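PDB 4LYP: Exo-beta-1,4-mannosidase from Rhizomucor miehei, which probably hydrolyses terminal, non-reducing beta-D-mannose residues of beta-mannosides, as a TIM-barrel glycoside hydrolase of family 5 that also shows transglycosylation activity. Local coordinates for residues 361-375 with 422-436. Residues are numbered along the deposited sequence; the frame is centred on the assembly and turned at random. Where two conformers were deposited one is given.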
loop_
_atom_site.group_PDB
_atom_site.type_symbol
_atom_site.label_atom_id
_atom_site.label_comp_id
_atom_site.label_asym_id
_atom_site.label_seq_id
_atom_site.Cartn_x
_atom_site.Cartn_y
_atom_site.Cartn_z
ATOM N N THR A 361 2.711 -22.420 -3.677
ATOM C CA THR A 361 3.453 -21.183 -3.668
ATOM C C THR A 361 4.903 -21.452 -3.304
ATOM O O THR A 361 5.519 -20.704 -2.553
ATOM C CB THR A 361 2.806 -20.154 -2.730
ATOM O OG1 THR A 361 2.722 -20.688 -1.397
ATOM C CG2 THR A 361 1.420 -19.750 -3.173
ATOM N N SER A 362 5.511 -22.521 -3.860
ATOM C CA SER A 362 6.894 -22.785 -3.434
ATOM C C SER A 362 7.888 -21.713 -3.862
ATOM O O SER A 362 8.762 -21.376 -3.089
ATOM C CB SER A 362 7.343 -24.150 -3.887
ATOM O OG SER A 362 7.423 -24.265 -5.314
ATOM N N HIS A 363 7.740 -21.141 -5.071
ATOM C CA HIS A 363 8.669 -20.068 -5.437
ATOM C C HIS A 363 8.466 -18.858 -4.571
ATOM O O HIS A 363 9.412 -18.280 -4.041
ATOM C CB HIS A 363 8.493 -19.686 -6.907
ATOM C CG HIS A 363 9.146 -20.611 -7.862
ATOM N ND1 HIS A 363 9.392 -20.293 -9.178
ATOM C CD2 HIS A 363 9.681 -21.887 -7.679
ATOM C CE1 HIS A 363 10.021 -21.293 -9.763
ATOM N NE2 HIS A 363 10.163 -22.281 -8.901
ATOM N N LYS A 364 7.177 -18.427 -4.452
ATOM C CA LYS A 364 6.838 -17.280 -3.621
ATOM C C LYS A 364 7.354 -17.422 -2.200
ATOM O O LYS A 364 7.854 -16.476 -1.584
ATOM C CB LYS A 364 5.319 -17.138 -3.618
ATOM C CG LYS A 364 4.761 -16.027 -2.737
ATOM C CD LYS A 364 3.229 -16.146 -2.708
ATOM C CE LYS A 364 2.560 -14.894 -2.200
ATOM N NZ LYS A 364 1.055 -15.019 -2.317
ATOM N N ASP A 365 7.184 -18.619 -1.606
ATOM C CA ASP A 365 7.590 -18.818 -0.193
ATOM C C ASP A 365 9.069 -18.639 -0.081
ATOM O O ASP A 365 9.520 -18.000 0.900
ATOM C CB ASP A 365 7.193 -20.208 0.236
ATOM C CG ASP A 365 5.683 -20.363 0.447
ATOM O OD1 ASP A 365 4.938 -19.435 0.203
ATOM O OD2 ASP A 365 5.339 -21.469 0.880
ATOM N N GLU A 366 9.878 -19.171 -0.990
ATOM C CA GLU A 366 11.303 -19.012 -0.911
ATOM C C GLU A 366 11.706 -17.522 -1.140
ATOM O O GLU A 366 12.556 -16.987 -0.438
ATOM C CB GLU A 366 12.000 -19.878 -1.954
ATOM C CG GLU A 366 13.472 -19.629 -2.043
ATOM C CD GLU A 366 14.189 -20.475 -3.100
ATOM O OE1 GLU A 366 13.797 -21.674 -3.256
ATOM O OE2 GLU A 366 15.170 -19.982 -3.690
ATOM N N TYR A 367 11.032 -16.870 -2.107
ATOM C CA TYR A 367 11.304 -15.495 -2.383
ATOM C C TYR A 367 11.046 -14.606 -1.184
ATOM O O TYR A 367 11.864 -13.770 -0.797
ATOM C CB TYR A 367 10.413 -15.067 -3.570
ATOM C CG TYR A 367 10.642 -13.674 -4.073
ATOM C CD1 TYR A 367 11.801 -13.298 -4.780
ATOM C CD2 TYR A 367 9.598 -12.714 -3.903
ATOM C CE1 TYR A 367 11.890 -12.040 -5.283
ATOM C CE2 TYR A 367 9.724 -11.434 -4.435
ATOM C CZ TYR A 367 10.871 -11.123 -5.138
ATOM O OH TYR A 367 11.025 -9.874 -5.715
ATOM N N TYR A 368 9.869 -14.827 -0.529
ATOM C CA TYR A 368 9.549 -14.097 0.689
ATOM C C TYR A 368 10.588 -14.420 1.774
ATOM O O TYR A 368 11.068 -13.505 2.456
ATOM C CB TYR A 368 8.174 -14.512 1.256
ATOM C CG TYR A 368 6.948 -13.770 0.730
ATOM C CD1 TYR A 368 6.652 -13.619 -0.632
ATOM C CD2 TYR A 368 6.034 -13.269 1.659
ATOM C CE1 TYR A 368 5.504 -12.939 -1.050
ATOM C CE2 TYR A 368 4.878 -12.594 1.257
ATOM C CZ TYR A 368 4.634 -12.444 -0.077
ATOM O OH TYR A 368 3.464 -11.786 -0.431
ATOM N N GLN A 369 10.892 -15.704 1.963
ATOM C CA GLN A 369 11.759 -16.066 3.055
ATOM C C GLN A 369 13.140 -15.417 2.915
ATOM O O GLN A 369 13.698 -14.914 3.891
ATOM C CB GLN A 369 11.888 -17.581 3.157
ATOM C CG GLN A 369 12.821 -17.994 4.306
ATOM C CD GLN A 369 12.759 -19.463 4.464
ATOM O OE1 GLN A 369 13.329 -20.180 3.633
ATOM N NE2 GLN A 369 11.987 -19.919 5.399
ATOM N N LYS A 370 13.692 -15.390 1.713
ATOM C CA LYS A 370 14.986 -14.793 1.500
ATOM C C LYS A 370 14.941 -13.294 1.663
ATOM O O LYS A 370 15.872 -12.670 2.223
ATOM C CB LYS A 370 15.545 -15.198 0.144
ATOM C CG LYS A 370 15.944 -16.658 0.158
ATOM C CD LYS A 370 16.443 -17.151 -1.180
ATOM C CE LYS A 370 17.041 -18.551 -1.106
ATOM N NZ LYS A 370 17.511 -19.043 -2.478
ATOM N N ALA A 371 13.904 -12.624 1.148
ATOM C CA ALA A 371 13.786 -11.168 1.300
ATOM C C ALA A 371 13.705 -10.887 2.802
ATOM O O ALA A 371 14.392 -9.939 3.295
ATOM C CB ALA A 371 12.532 -10.658 0.571
ATOM N N PHE A 372 12.843 -11.597 3.523
ATOM C CA PHE A 372 12.684 -11.381 4.951
ATOM C C PHE A 372 13.982 -11.575 5.689
ATOM O O PHE A 372 14.314 -10.790 6.569
ATOM C CB PHE A 372 11.653 -12.391 5.475
ATOM C CG PHE A 372 10.186 -12.023 5.126
ATOM C CD1 PHE A 372 9.758 -10.713 4.864
ATOM C CD2 PHE A 372 9.233 -13.061 5.117
ATOM C CE1 PHE A 372 8.437 -10.460 4.622
ATOM C CE2 PHE A 372 7.896 -12.767 4.901
ATOM C CZ PHE A 372 7.491 -11.476 4.618
ATOM N N ASN A 373 14.742 -12.655 5.408
ATOM C CA ASN A 373 15.955 -12.854 6.132
ATOM C C ASN A 373 16.978 -11.730 5.875
ATOM O O ASN A 373 17.694 -11.301 6.796
ATOM C CB ASN A 373 16.584 -14.178 5.760
ATOM C CG ASN A 373 15.832 -15.367 6.358
ATOM O OD1 ASN A 373 15.065 -15.191 7.342
ATOM N ND2 ASN A 373 16.065 -16.517 5.817
ATOM N N GLN A 374 16.994 -11.183 4.666
ATOM C CA GLN A 374 17.864 -10.060 4.375
ATOM C C GLN A 374 17.400 -8.828 5.151
ATOM O O GLN A 374 18.236 -8.050 5.662
ATOM C CB GLN A 374 17.924 -9.820 2.858
ATOM C CG GLN A 374 18.949 -8.758 2.528
ATOM C CD GLN A 374 19.054 -8.556 1.026
ATOM O OE1 GLN A 374 18.355 -9.220 0.247
ATOM N NE2 GLN A 374 19.908 -7.634 0.572
ATOM N N ILE A 375 16.083 -8.568 5.164
ATOM C CA ILE A 375 15.576 -7.439 5.890
ATOM C C ILE A 375 15.908 -7.538 7.387
ATOM O O ILE A 375 16.299 -6.546 8.018
ATOM C CB ILE A 375 14.075 -7.244 5.673
ATOM C CG1 ILE A 375 13.801 -6.829 4.224
ATOM C CG2 ILE A 375 13.527 -6.173 6.637
ATOM C CD1 ILE A 375 12.347 -6.988 3.820
ATOM N N SER A 422 -2.386 -12.501 -3.871
ATOM C CA SER A 422 -2.966 -12.653 -2.502
ATOM C C SER A 422 -2.274 -13.721 -1.751
ATOM O O SER A 422 -2.019 -14.833 -2.219
ATOM C CB SER A 422 -4.420 -13.032 -2.644
ATOM O OG SER A 422 -5.255 -11.934 -3.004
ATOM N N VAL A 423 -2.094 -13.425 -0.453
ATOM C CA VAL A 423 -1.741 -14.446 0.552
ATOM C C VAL A 423 -3.020 -14.795 1.265
ATOM O O VAL A 423 -3.613 -13.980 1.970
ATOM C CB VAL A 423 -0.734 -13.867 1.574
ATOM C CG1 VAL A 423 -0.454 -14.900 2.684
ATOM C CG2 VAL A 423 0.607 -13.498 0.922
ATOM N N TYR A 424 -3.471 -16.071 1.113
ATOM C CA TYR A 424 -4.696 -16.504 1.773
ATOM C C TYR A 424 -4.410 -16.940 3.198
ATOM O O TYR A 424 -3.276 -17.305 3.557
ATOM C CB TYR A 424 -5.356 -17.632 0.982
ATOM C CG TYR A 424 -5.700 -17.216 -0.420
ATOM C CD1 TYR A 424 -6.580 -16.157 -0.669
ATOM C CD2 TYR A 424 -5.164 -17.881 -1.502
ATOM C CE1 TYR A 424 -6.944 -15.784 -1.951
ATOM C CE2 TYR A 424 -5.493 -17.532 -2.803
ATOM C CZ TYR A 424 -6.434 -16.487 -3.027
ATOM O OH TYR A 424 -6.842 -16.155 -4.312
ATOM N N SER A 425 -5.490 -16.977 4.019
ATOM C CA SER A 425 -5.341 -17.289 5.433
ATOM C C SER A 425 -4.661 -18.598 5.747
ATOM O O SER A 425 -4.024 -18.696 6.807
ATOM C CB SER A 425 -6.741 -17.299 6.055
ATOM O OG SER A 425 -7.559 -18.217 5.380
ATOM N N ASN A 426 -4.785 -19.568 4.861
ATOM C CA ASN A 426 -4.134 -20.873 5.096
ATOM C C ASN A 426 -3.065 -21.222 4.058
ATOM O O ASN A 426 -2.674 -22.357 3.957
ATOM C CB ASN A 426 -5.225 -21.970 5.145
ATOM C CG ASN A 426 -5.977 -22.066 3.810
ATOM O OD1 ASN A 426 -5.875 -21.215 2.960
ATOM N ND2 ASN A 426 -6.764 -23.102 3.636
ATOM N N ASP A 427 -2.510 -20.213 3.385
ATOM C CA ASP A 427 -1.390 -20.464 2.494
ATOM C C ASP A 427 -0.167 -20.876 3.302
ATOM O O ASP A 427 0.009 -20.485 4.477
ATOM C CB ASP A 427 -1.087 -19.229 1.645
ATOM C CG ASP A 427 -1.978 -19.122 0.425
ATOM O OD1 ASP A 427 -2.776 -20.054 0.102
ATOM O OD2 ASP A 427 -1.866 -18.067 -0.283
ATOM N N THR A 428 0.724 -21.608 2.666
ATOM C CA THR A 428 2.018 -21.993 3.286
ATOM C C THR A 428 2.874 -20.761 3.598
ATOM O O THR A 428 3.708 -20.757 4.490
ATOM C CB THR A 428 2.790 -22.981 2.430
ATOM O OG1 THR A 428 2.909 -22.415 1.127
ATOM C CG2 THR A 428 2.059 -24.303 2.296
ATOM N N THR A 429 2.603 -19.633 2.897
ATOM C CA THR A 429 3.370 -18.416 3.132
ATOM C C THR A 429 3.093 -17.803 4.469
ATOM O O THR A 429 3.970 -17.065 5.000
ATOM C CB THR A 429 2.996 -17.390 2.048
ATOM O OG1 THR A 429 2.710 -18.066 0.808
ATOM C CG2 THR A 429 4.114 -16.358 1.854
ATOM N N VAL A 430 1.927 -18.077 5.082
ATOM C CA VAL A 430 1.586 -17.473 6.349
ATOM C C VAL A 430 2.641 -17.789 7.432
ATOM O O VAL A 430 3.032 -16.889 8.167
ATOM C CB VAL A 430 0.186 -17.879 6.773
ATOM C CG1 VAL A 430 -0.126 -17.448 8.234
ATOM C CG2 VAL A 430 -0.840 -17.286 5.805
ATOM N N GLN A 431 3.113 -19.034 7.499
ATOM C CA GLN A 431 4.056 -19.402 8.571
ATOM C C GLN A 431 5.382 -18.630 8.351
ATOM O O GLN A 431 6.047 -18.231 9.321
ATOM C CB GLN A 431 4.305 -20.893 8.608
ATOM C CG GLN A 431 5.258 -21.316 9.734
ATOM C CD GLN A 431 4.662 -21.118 11.096
ATOM O OE1 GLN A 431 3.555 -21.600 11.322
ATOM N NE2 GLN A 431 5.361 -20.401 12.029
ATOM N N ILE A 432 5.786 -18.441 7.090
ATOM C CA ILE A 432 6.981 -17.711 6.801
ATOM C C ILE A 432 6.873 -16.239 7.212
ATOM O O ILE A 432 7.805 -15.620 7.767
ATOM C CB ILE A 432 7.295 -17.861 5.312
ATOM C CG1 ILE A 432 7.735 -19.362 5.075
ATOM C CG2 ILE A 432 8.388 -16.890 4.845
ATOM C CD1 ILE A 432 7.700 -19.713 3.629
ATOM N N ILE A 433 5.712 -15.633 6.968
ATOM C CA ILE A 433 5.417 -14.279 7.421
ATOM C C ILE A 433 5.441 -14.203 8.933
ATOM O O ILE A 433 6.041 -13.280 9.537
ATOM C CB ILE A 433 4.085 -13.809 6.836
ATOM C CG1 ILE A 433 4.169 -13.703 5.316
ATOM C CG2 ILE A 433 3.666 -12.490 7.483
ATOM C CD1 ILE A 433 2.815 -13.719 4.646
ATOM N N LYS A 434 4.817 -15.170 9.612
ATOM C CA LYS A 434 4.771 -15.190 11.079
ATOM C C LYS A 434 6.187 -15.277 11.641
ATOM O O LYS A 434 6.506 -14.520 12.596
ATOM C CB LYS A 434 3.882 -16.352 11.520
ATOM C CG LYS A 434 3.751 -16.453 13.038
ATOM C CD LYS A 434 2.896 -17.657 13.436
ATOM C CE LYS A 434 2.763 -17.755 14.999
ATOM N NZ LYS A 434 1.866 -18.908 15.264
ATOM N N ASP A 435 7.012 -16.129 11.074
ATOM C CA ASP A 435 8.352 -16.269 11.578
ATOM C C ASP A 435 9.193 -15.035 11.345
ATOM O O ASP A 435 9.952 -14.597 12.213
ATOM C CB ASP A 435 8.978 -17.530 10.950
ATOM C CG ASP A 435 8.315 -18.915 11.577
ATOM O OD1 ASP A 435 7.537 -18.833 12.570
ATOM O OD2 ASP A 435 8.562 -19.958 11.040
ATOM N N TYR A 436 9.013 -14.369 10.186
ATOM C CA TYR A 436 9.654 -13.112 9.932
ATOM C C TYR A 436 9.289 -12.029 10.944
ATOM O O TYR A 436 10.126 -11.329 11.493
ATOM C CB TYR A 436 9.318 -12.606 8.510
ATOM C CG TYR A 436 9.603 -11.109 8.311
ATOM C CD1 TYR A 436 10.897 -10.620 8.287
ATOM C CD2 TYR A 436 8.555 -10.259 8.037
ATOM C CE1 TYR A 436 11.130 -9.313 7.971
ATOM C CE2 TYR A 436 8.779 -8.942 7.748
ATOM C CZ TYR A 436 10.098 -8.482 7.656
ATOM O OH TYR A 436 10.358 -7.153 7.307
HETATM O O HOH W 1 0.276 -21.533 -0.193
HETATM O O HOH W 2 2.704 -23.975 -1.172
HETATM O O HOH W 3 0.532 -16.910 -0.436
#
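F372 and Y436 stack between two outer helices of the TIM barrel, 362-380 and 429-448; their segments 362-375 and 429-436 run nearly parallel, 5° apart. The stack is offset: centroids lie 3.8 Å apart and the planes differ by 8°. Y436 chi1 of 163° swings CG away from the backbone N and lays the ring over one face of F372. The Y436 hydroxyl passes CG2 of I375 and hydrogen-bonds S387 of strand 386-394. One turn back, the I432 side chain is a knob in the hole formed by D365, Y368, Q369 and F372. Its CD1 lies 3.5 Å from D365 CB, and its CG2 meets the edge of the F372 ring. T429 CG2 sits over one face of the Y368 ring, 4.0 Å from its centroid. V423 CG2 touches the Y368 hydroxyl. At the N-terminal ends the contact becomes polar. The D365 carboxylate accepts a hydroxyl on each oxygen: T429 OG1 gives its proton to OD1 at 2.7 Å, on the syn side. The extended K364 chain carries NZ to the carbonyl O of Y421. A water links K364 NZ, D427 OD2 and T429 OG1. T428 OG1 donates to the syn lone pair of D365 OD2 at 2.6 Å.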